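Local coordinates for putative O-acetylhomoserine (Thiol)-lyase (Campylobacter jejuni, PDB 4OC9), which probably uses pyridoxal 5'-phosphate to transfer the aminocarboxypropyl group of O-acetylhomoserine to a thiol or sulfide, at residues Ala42-Leu47 / Gly51-Arg56; Lys236-Pro241 / Leu255-Ile260; Pro243-Leu248 / Val262-Leu267. All coordinates share one frame; numbering follows the deposited sequence.

Contact 1 of 3, residues Ala42-Leu47 / Gly51-Arg56; sequences AARFNL and GNIYSR
With CG set anti to the carbonyl carbon (chi1 -69°) and the chain extended from CG to NE, Arg44 reaches from the last turn of helix 38-45 across to the backbone of Gly51 and Asn52. There Arg44 NH1 donates to Asn52 O at 2.8 Å. The donor lies in the carbonyl plane on a lone pair, but the bond is bent at nitrogen (139°). Gly51 CA lies over one face of the guanidinium, off toward its rim, 3.8 Å from Arg44 NE.

Nearer the helix backbone, Ile53 fills the angle between Arg44 and Phe45. Its CD1 rests 3.6 Å from Arg44 O and also against Arg44 CB, while its other branch, CG2, meets Phe45 CZ obliquely at 3.7 Å. The Asn52 amide turns elsewhere, its ND2 donating to Gln20 of the third subunit.

Leu47, at positive phi, is the C-prime residue of a Schellman motif that ends the helix. Beyond Ile53 the loop continues to the active site of the second subunit, where Tyr54 and Arg56 hydrogen-bond its pyridoxyl-lysine. A charged side chain thus ties a helix end to a cofactor-binding loop through one backbone carbonyl, with apolar contacts beside it.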
loop_
_atom_site.group_PDB
_atom_site.type_symbol
_atom_site.label_atom_id
_atom_site.label_comp_id
_atom_site.label_asym_id
_atom_site.label_seq_id
_atom_site.Cartn_x
_atom_site.Cartn_y
_atom_site.Cartn_z
ATOM N N ALA D 42 -4.996 -7.953 30.005
ATOM C CA ALA D 42 -4.829 -9.270 30.621
ATOM C C ALA D 42 -5.987 -10.197 30.256
ATOM O O ALA D 42 -5.782 -11.367 29.961
ATOM C CB ALA D 42 -4.702 -9.145 32.146
ATOM N N ALA D 43 -7.199 -9.677 30.275
ATOM C CA ALA D 43 -8.337 -10.491 29.939
ATOM C C ALA D 43 -8.202 -11.041 28.518
ATOM O O ALA D 43 -8.590 -12.180 28.257
ATOM C CB ALA D 43 -9.627 -9.709 30.113
ATOM N N ARG D 44 -7.667 -10.243 27.591
ATOM C CA ARG D 44 -7.486 -10.715 26.202
ATOM C C ARG D 44 -6.385 -11.755 26.115
ATOM O O ARG D 44 -6.498 -12.701 25.349
ATOM C CB ARG D 44 -7.237 -9.583 25.213
ATOM C CG ARG D 44 -8.452 -8.719 25.021
ATOM C CD ARG D 44 -8.205 -7.582 24.061
ATOM N NE ARG D 44 -9.388 -6.740 24.014
ATOM C CZ ARG D 44 -9.465 -5.577 23.374
ATOM N NH1 ARG D 44 -8.420 -5.073 22.720
ATOM N NH2 ARG D 44 -10.596 -4.909 23.400
ATOM N N PHE D 45 -5.309 -11.565 26.868
ATOM C CA PHE D 45 -4.219 -12.550 26.864
ATOM C C PHE D 45 -4.627 -13.894 27.467
ATOM O O PHE D 45 -3.955 -14.895 27.218
ATOM C CB PHE D 45 -2.977 -12.023 27.561
ATOM C CG PHE D 45 -2.215 -11.035 26.760
ATOM C CD1 PHE D 45 -2.552 -9.707 26.742
ATOM C CD2 PHE D 45 -1.120 -11.450 26.027
ATOM C CE1 PHE D 45 -1.814 -8.807 25.994
ATOM C CE2 PHE D 45 -0.366 -10.558 25.288
ATOM C CZ PHE D 45 -0.713 -9.233 25.274
ATOM N N ASN D 46 -5.732 -13.915 28.216
ATOM C CA ASN D 46 -6.275 -15.136 28.861
ATOM C C ASN D 46 -7.465 -15.744 28.154
ATOM O O ASN D 46 -8.077 -16.673 28.662
ATOM C CB ASN D 46 -6.794 -14.813 30.234
ATOM C CG ASN D 46 -5.722 -14.318 31.145
ATOM O OD1 ASN D 46 -4.534 -14.587 30.945
ATOM N ND2 ASN D 46 -6.136 -13.624 32.190
ATOM N N LEU D 47 -7.801 -15.222 26.991
ATOM C CA LEU D 47 -8.943 -15.732 26.229
ATOM C C LEU D 47 -10.281 -15.514 26.943
ATOM O O LEU D 47 -11.289 -16.055 26.517
ATOM C CB LEU D 47 -8.798 -17.194 25.764
ATOM C CG LEU D 47 -7.659 -17.518 24.801
ATOM C CD1 LEU D 47 -6.277 -17.392 25.444
ATOM C CD2 LEU D 47 -7.860 -18.945 24.325
ATOM N N GLY D 51 -10.724 -9.968 21.321
ATOM C CA GLY D 51 -10.398 -8.635 20.837
ATOM C C GLY D 51 -8.986 -8.492 20.310
ATOM O O GLY D 51 -8.185 -9.433 20.329
ATOM N N ASN D 52 -8.684 -7.280 19.868
ATOM C CA ASN D 52 -7.373 -6.966 19.312
ATOM C C ASN D 52 -6.272 -6.999 20.320
ATOM O O ASN D 52 -6.403 -6.470 21.431
ATOM C CB ASN D 52 -7.380 -5.582 18.690
ATOM C CG ASN D 52 -8.375 -5.462 17.565
ATOM O OD1 ASN D 52 -8.815 -6.462 17.010
ATOM N ND2 ASN D 52 -8.703 -4.230 17.201
ATOM N N ILE D 53 -5.167 -7.609 19.909
ATOM C CA ILE D 53 -3.981 -7.738 20.751
ATOM C C ILE D 53 -2.696 -7.346 20.021
ATOM O O ILE D 53 -2.018 -6.391 20.401
ATOM C CB ILE D 53 -3.792 -9.187 21.232
ATOM C CG1 ILE D 53 -4.945 -9.613 22.121
ATOM C CG2 ILE D 53 -2.488 -9.301 22.000
ATOM C CD1 ILE D 53 -4.879 -11.074 22.582
ATOM N N TYR D 54 -2.401 -8.080 18.951
ATOM C CA TYR D 54 -1.206 -7.882 18.154
ATOM C C TYR D 54 -1.467 -8.508 16.804
ATOM O O TYR D 54 -1.964 -9.640 16.726
ATOM C CB TYR D 54 -0.037 -8.550 18.855
ATOM C CG TYR D 54 1.300 -8.324 18.193
ATOM C CD1 TYR D 54 1.928 -7.067 18.271
ATOM C CD2 TYR D 54 1.993 -9.365 17.607
ATOM C CE1 TYR D 54 3.173 -6.845 17.715
ATOM C CE2 TYR D 54 3.230 -9.148 17.034
ATOM C CZ TYR D 54 3.821 -7.888 17.105
ATOM O OH TYR D 54 5.065 -7.689 16.544
ATOM N N SER D 55 -1.098 -7.775 15.752
ATOM C CA SER D 55 -1.336 -8.205 14.355
ATOM C C SER D 55 -0.790 -9.543 13.909
ATOM O O SER D 55 -1.263 -10.078 12.905
ATOM C CB SER D 55 -1.031 -7.099 13.344
ATOM O OG SER D 55 -1.922 -6.041 13.572
ATOM N N ARG D 56 0.185 -10.083 14.606
ATOM C CA ARG D 56 0.654 -11.421 14.212
ATOM C C ARG D 56 -0.461 -12.447 14.432
ATOM O O ARG D 56 -0.515 -13.453 13.746
ATOM C CB ARG D 56 1.936 -11.823 14.937
ATOM C CG ARG D 56 2.252 -13.317 14.939
ATOM C CD ARG D 56 3.663 -13.663 15.344
ATOM N NE ARG D 56 4.277 -12.790 16.334
ATOM C CZ ARG D 56 4.236 -12.880 17.661
ATOM N NH1 ARG D 56 3.502 -13.794 18.266
ATOM N NH2 ARG D 56 4.912 -11.987 18.369
HETATM O O HOH W 1 -8.562 -2.830 20.209
#

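Contact 2 of 3, residues Lys236-Pro241 / Leu255-Ile260; sequences KAFNTP and LPIFSI
Phe238 meets Ile257 and Phe258 where a loop of this fold type I (aspartate aminotransferase-like) PLP enzyme of the Cys/Met-metabolism family packs on the first turn of helix 257-270, which has Pro256 at its N-cap position. The loop leads from helix 225-229 toward this same helix, and the contact is buried.

Apolar contact carries most of it. Phe238 starts out toward the helix and its ring rests there, with Phe238 CD1 3.7 Å from Ile257 CD1; the two side chains meet at a slant. Ile257 holds CG1 between its backbone N and carbonyl carbon (chi1 71°), which sends the CG1-CD1 arm alongside the CB-CG-CD1 side of the phenyl group. On Phe258 the approach is looser, CZ of Phe238 standing 4.5 Å from Phe258 CD2, while Phe238 CE1 comes 3.8 Å from Phe258 CA. Leu229 touches all three side chains, so helix 225-229 adds to the apolar cluster.

Polar bonds shape each partner separately. Lys236 O accepts from Asn239 N at 2.8 Å and from Thr240 OG1 at 2.9 Å, the two donors coming from opposite faces of its plane, and this folds the loop back behind Phe238. Asn239 then fastens the turn to its surroundings through Asn231, Asn251, Tyr235 and Leu229. At the helix start, Asn226 OD1 accepts from Ile257 N.

Between ring and helix backbone there is one further approach: Ile257 O faces the rim of the Phe238 ring almost within its plane, 3.5 Å from Phe238 CE1.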
loop_
_atom_site.group_PDB
_atom_site.type_symbol
_atom_site.label_atom_id
_atom_site.label_comp_id
_atom_site.label_asym_id
_atom_site.label_seq_id
_atom_site.Cartn_x
_atom_site.Cartn_y
_atom_site.Cartn_z
ATOM N N LYS D 236 -6.653 -35.471 20.686
ATOM C CA LYS D 236 -6.347 -35.092 22.079
ATOM C C LYS D 236 -5.927 -33.635 22.299
ATOM O O LYS D 236 -6.249 -33.070 23.344
ATOM C CB LYS D 236 -5.437 -36.115 22.741
ATOM C CG LYS D 236 -6.236 -37.396 22.913
ATOM C CD LYS D 236 -5.493 -38.573 23.474
ATOM C CE LYS D 236 -6.434 -39.769 23.392
ATOM N NZ LYS D 236 -5.806 -41.076 23.714
ATOM N N ALA D 237 -5.320 -33.002 21.295
ATOM C CA ALA D 237 -4.911 -31.601 21.428
ATOM C C ALA D 237 -6.122 -30.722 21.744
ATOM O O ALA D 237 -5.998 -29.704 22.413
ATOM C CB ALA D 237 -4.233 -31.135 20.167
ATOM N N PHE D 238 -7.302 -31.128 21.306
ATOM C CA PHE D 238 -8.535 -30.358 21.568
ATOM C C PHE D 238 -9.326 -30.835 22.800
ATOM O O PHE D 238 -10.412 -30.331 23.098
ATOM C CB PHE D 238 -9.457 -30.410 20.328
ATOM C CG PHE D 238 -8.871 -29.767 19.109
ATOM C CD1 PHE D 238 -9.042 -28.403 18.884
ATOM C CD2 PHE D 238 -8.127 -30.498 18.202
ATOM C CE1 PHE D 238 -8.493 -27.786 17.769
ATOM C CE2 PHE D 238 -7.567 -29.881 17.087
ATOM C CZ PHE D 238 -7.753 -28.533 16.868
ATOM N N ASN D 239 -8.741 -31.755 23.558
ATOM C CA ASN D 239 -9.402 -32.328 24.743
ATOM C C ASN D 239 -8.504 -32.560 25.938
ATOM O O ASN D 239 -8.802 -33.390 26.779
ATOM C CB ASN D 239 -10.015 -33.672 24.304
ATOM C CG ASN D 239 -11.104 -33.496 23.272
ATOM O OD1 ASN D 239 -12.183 -32.987 23.584
ATOM N ND2 ASN D 239 -10.859 -33.982 22.055
ATOM N N THR D 240 -7.396 -31.843 26.010
ATOM C CA THR D 240 -6.472 -32.010 27.098
ATOM C C THR D 240 -5.944 -30.675 27.572
ATOM O O THR D 240 -5.699 -29.809 26.756
ATOM C CB THR D 240 -5.239 -32.791 26.619
ATOM O OG1 THR D 240 -5.632 -34.015 26.009
ATOM C CG2 THR D 240 -4.256 -33.099 27.749
ATOM N N PRO D 241 -5.720 -30.528 28.893
ATOM C CA PRO D 241 -5.190 -29.262 29.385
ATOM C C PRO D 241 -3.901 -28.935 28.638
ATOM O O PRO D 241 -3.052 -29.810 28.466
ATOM C CB PRO D 241 -4.899 -29.545 30.861
ATOM C CG PRO D 241 -5.804 -30.662 31.218
ATOM C CD PRO D 241 -5.932 -31.501 29.980
ATOM N N LEU D 255 -16.634 -21.782 21.371
ATOM C CA LEU D 255 -16.057 -21.044 20.244
ATOM C C LEU D 255 -15.540 -22.031 19.230
ATOM O O LEU D 255 -15.302 -23.170 19.571
ATOM C CB LEU D 255 -14.835 -20.247 20.712
ATOM C CG LEU D 255 -14.969 -19.140 21.735
ATOM C CD1 LEU D 255 -13.583 -18.643 22.108
ATOM C CD2 LEU D 255 -15.839 -18.012 21.200
ATOM N N PRO D 256 -15.347 -21.593 17.983
ATOM C CA PRO D 256 -14.823 -22.528 16.985
ATOM C C PRO D 256 -13.406 -22.846 17.424
ATOM O O PRO D 256 -12.471 -22.101 17.120
ATOM C CB PRO D 256 -14.867 -21.721 15.681
ATOM C CG PRO D 256 -14.884 -20.295 16.113
ATOM C CD PRO D 256 -15.626 -20.267 17.414
ATOM N N ILE D 257 -13.247 -23.964 18.119
ATOM C CA ILE D 257 -11.937 -24.345 18.651
ATOM C C ILE D 257 -10.847 -24.638 17.630
ATOM O O ILE D 257 -9.675 -24.468 17.923
ATOM C CB ILE D 257 -12.042 -25.480 19.696
ATOM C CG1 ILE D 257 -12.410 -26.814 19.058
ATOM C CG2 ILE D 257 -13.034 -25.082 20.788
ATOM C CD1 ILE D 257 -12.466 -27.948 20.065
ATOM N N PHE D 258 -11.235 -25.065 16.429
ATOM C CA PHE D 258 -10.242 -25.355 15.385
ATOM C C PHE D 258 -9.551 -24.032 15.021
ATOM O O PHE D 258 -8.317 -23.940 15.010
ATOM C CB PHE D 258 -10.891 -25.984 14.157
ATOM C CG PHE D 258 -9.935 -26.222 13.019
ATOM C CD1 PHE D 258 -9.653 -25.191 12.093
ATOM C CD2 PHE D 258 -9.371 -27.457 12.814
ATOM C CE1 PHE D 258 -8.806 -25.412 11.015
ATOM C CE2 PHE D 258 -8.509 -27.683 11.738
ATOM C CZ PHE D 258 -8.230 -26.655 10.840
ATOM N N SER D 259 -10.367 -23.011 14.762
ATOM C CA SER D 259 -9.858 -21.688 14.404
ATOM C C SER D 259 -9.100 -21.059 15.590
ATOM O O SER D 259 -8.064 -20.412 15.404
ATOM C CB SER D 259 -10.990 -20.778 13.922
ATOM O OG SER D 259 -11.567 -21.294 12.730
ATOM N N ILE D 260 -9.625 -21.248 16.796
ATOM C CA ILE D 260 -8.974 -20.703 17.982
ATOM C C ILE D 260 -7.575 -21.245 18.114
ATOM O O ILE D 260 -6.646 -20.492 18.388
ATOM C CB ILE D 260 -9.755 -21.007 19.278
ATOM C CG1 ILE D 260 -11.072 -20.221 19.321
ATOM C CG2 ILE D 260 -8.948 -20.645 20.506
ATOM C CD1 ILE D 260 -10.955 -18.696 19.249
#

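Contact 3 of 3, residues Pro243-Leu248 / Val262-Leu267; sequences PSYHGL and VIITWL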
loop_
_atom_site.group_PDB
_atom_site.type_symbol
_atom_site.label_atom_id
_atom_site.label_comp_id
_atom_site.label_asym_id
_atom_site.label_seq_id
_atom_site.Cartn_x
_atom_site.Cartn_y
_atom_site.Cartn_z
ATOM N N PRO D 243 -0.408 -26.876 28.472
ATOM C CA PRO D 243 0.536 -26.142 29.317
ATOM C C PRO D 243 0.885 -24.764 28.763
ATOM O O PRO D 243 1.189 -23.862 29.552
ATOM C CB PRO D 243 1.767 -27.054 29.351
ATOM C CG PRO D 243 1.684 -27.844 28.083
ATOM C CD PRO D 243 0.223 -28.041 27.821
ATOM N N SER D 244 0.834 -24.584 27.437
ATOM C CA SER D 244 1.143 -23.266 26.860
ATOM C C SER D 244 0.115 -22.232 27.343
ATOM O O SER D 244 0.411 -21.049 27.357
ATOM C CB SER D 244 1.238 -23.279 25.326
ATOM O OG SER D 244 0.004 -23.604 24.723
ATOM N N TYR D 245 -1.079 -22.693 27.732
ATOM C CA TYR D 245 -2.157 -21.815 28.246
ATOM C C TYR D 245 -2.656 -22.108 29.653
ATOM O O TYR D 245 -3.858 -22.071 29.924
ATOM C CB TYR D 245 -3.338 -21.697 27.275
ATOM C CG TYR D 245 -2.995 -20.778 26.148
ATOM C CD1 TYR D 245 -3.225 -19.390 26.280
ATOM C CD2 TYR D 245 -2.394 -21.250 24.989
ATOM C CE1 TYR D 245 -2.885 -18.508 25.277
ATOM C CE2 TYR D 245 -2.057 -20.375 23.972
ATOM C CZ TYR D 245 -2.299 -19.011 24.118
ATOM O OH TYR D 245 -1.949 -18.157 23.101
ATOM N N HIS D 246 -1.716 -22.345 30.550
ATOM C CA HIS D 246 -2.031 -22.641 31.936
ATOM C C HIS D 246 -3.169 -23.627 32.121
ATOM O O HIS D 246 -4.171 -23.326 32.769
ATOM C CB HIS D 246 -2.294 -21.356 32.699
ATOM C CG HIS D 246 -1.088 -20.489 32.796
ATOM N ND1 HIS D 246 -0.143 -20.655 33.786
ATOM C CD2 HIS D 246 -0.647 -19.477 32.014
ATOM C CE1 HIS D 246 0.820 -19.767 33.623
ATOM N NE2 HIS D 246 0.539 -19.041 32.555
ATOM N N GLY D 247 -2.999 -24.806 31.524
ATOM C CA GLY D 247 -3.979 -25.882 31.618
ATOM C C GLY D 247 -5.288 -25.768 30.860
ATOM O O GLY D 247 -6.131 -26.662 30.964
ATOM N N LEU D 248 -5.488 -24.688 30.110
ATOM C CA LEU D 248 -6.731 -24.531 29.357
ATOM C C LEU D 248 -7.019 -25.747 28.502
ATOM O O LEU D 248 -6.122 -26.281 27.841
ATOM C CB LEU D 248 -6.645 -23.340 28.419
ATOM C CG LEU D 248 -7.860 -23.161 27.492
ATOM C CD1 LEU D 248 -9.151 -22.903 28.267
ATOM C CD2 LEU D 248 -7.589 -22.014 26.520
ATOM N N VAL D 262 -5.669 -22.337 15.741
ATOM C CA VAL D 262 -4.861 -21.771 14.663
ATOM C C VAL D 262 -4.304 -20.404 15.104
ATOM O O VAL D 262 -3.155 -20.058 14.815
ATOM C CB VAL D 262 -5.673 -21.566 13.366
ATOM C CG1 VAL D 262 -4.835 -20.837 12.327
ATOM C CG2 VAL D 262 -6.178 -22.883 12.809
ATOM N N ILE D 263 -5.127 -19.635 15.794
ATOM C CA ILE D 263 -4.711 -18.335 16.235
ATOM C C ILE D 263 -3.764 -18.321 17.427
ATOM O O ILE D 263 -2.631 -17.795 17.336
ATOM C CB ILE D 263 -5.909 -17.458 16.616
ATOM C CG1 ILE D 263 -6.780 -17.193 15.390
ATOM C CG2 ILE D 263 -5.409 -16.137 17.173
ATOM C CD1 ILE D 263 -8.036 -16.398 15.670
ATOM N N ILE D 264 -4.225 -18.874 18.542
ATOM C CA ILE D 264 -3.423 -18.865 19.775
ATOM C C ILE D 264 -2.159 -19.730 19.743
ATOM O O ILE D 264 -1.268 -19.555 20.580
ATOM C CB ILE D 264 -4.262 -19.219 21.012
ATOM C CG1 ILE D 264 -4.668 -20.697 21.023
ATOM C CG2 ILE D 264 -5.440 -18.269 21.101
ATOM C CD1 ILE D 264 -5.413 -21.109 22.279
ATOM N N THR D 265 -2.085 -20.646 18.784
ATOM C CA THR D 265 -0.916 -21.485 18.702
ATOM C C THR D 265 -0.107 -21.348 17.405
ATOM O O THR D 265 1.020 -20.862 17.449
ATOM C CB THR D 265 -1.274 -22.969 18.911
ATOM O OG1 THR D 265 -1.959 -23.134 20.157
ATOM C CG2 THR D 265 -0.024 -23.820 18.900
ATOM N N TRP D 266 -0.702 -21.667 16.255
ATOM C CA TRP D 266 0.039 -21.603 14.997
ATOM C C TRP D 266 0.397 -20.188 14.506
ATOM O O TRP D 266 1.521 -19.964 14.043
ATOM C CB TRP D 266 -0.646 -22.435 13.959
ATOM C CG TRP D 266 -0.964 -23.828 14.495
ATOM C CD1 TRP D 266 -2.201 -24.368 14.670
ATOM C CD2 TRP D 266 -0.045 -24.769 15.052
ATOM N NE1 TRP D 266 -2.102 -25.611 15.192
ATOM C CE2 TRP D 266 -0.791 -25.883 15.455
ATOM C CE3 TRP D 266 1.348 -24.802 15.200
ATOM C CZ2 TRP D 266 -0.197 -27.037 16.025
ATOM C CZ3 TRP D 266 1.938 -25.945 15.755
ATOM C CH2 TRP D 266 1.162 -27.048 16.153
ATOM N N LEU D 267 -0.536 -19.252 14.555
ATOM C CA LEU D 267 -0.201 -17.892 14.154
ATOM C C LEU D 267 0.703 -17.280 15.217
ATOM O O LEU D 267 1.736 -16.721 14.898
ATOM C CB LEU D 267 -1.425 -16.983 13.952
ATOM C CG LEU D 267 -2.166 -17.107 12.640
ATOM C CD1 LEU D 267 -3.485 -16.352 12.640
ATOM C CD2 LEU D 267 -1.249 -16.599 11.530
HETATM O O HOH W 2 0.796 -22.365 22.172
#
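Tyr245 and Ile264 meet through side chains that cross obliquely, each set by its first torsion. In Tyr245, CG stands anti to the carbonyl carbon (chi1 -77°), which carries the phenol from the loop to the helix. Ile264 places CG1 between its own N and carbonyl carbon, and the extended chi2 of 176° then brings CD1 over one face of the Tyr245 ring. This is a CH-pi contact, Ile264 CD1 standing 4.2 Å from the Tyr245 ring centroid and toward the rim on the CE2 side.

The phenol oxygen continues past the isoleucine to the helix backbone, where Tyr245 OH donates to Ile264 O at 3.0 Å. That carbonyl oxygen lies in the plane of the ring, beyond its edge, and the donor is tilted 18° from the carbonyl plane. Ile264 CB is 3.3 Å from Tyr245 OH. Arg268, one turn further on, also hydrogen-bonds the phenol oxygen, so the hydroxyl has two partners.

Nearby, a water donates to Ser244 OG and makes a long, weak hydrogen bond with Thr265 OG1.

Leu267 N bonds to Val262 O in a wider pi-type turn. A type I' beta turn, Tyr245 to Leu248, is thus docked by its leading aromatic side chain on a pi-turn helix, bordering the second subunit.

How the contacts relate
Along the chain, contact 1 closes before the other two open, whereas contacts 2 and 3 alternate: the loop after helix 225-229 supplies 236-241 and then 243-248; facing them are 255-260, the start of helix 257-270 with the two residues before it, and 262-267 further along. One loop is thus fastened at two places about two turns apart on one helix, the contact centres about 9 Å apart. Contact 1 lies about 12 Å from contact 3, centre to centre, and touches it through Leu47, on Tyr245, Leu248 and Ile264, and through Arg56, on Leu267; from contact 2 its centre is about 17 Å away. Contacts 1 and 3 both border the second subunit, whose cofactor the loop of contact 1 reaches through Tyr54 and Arg56.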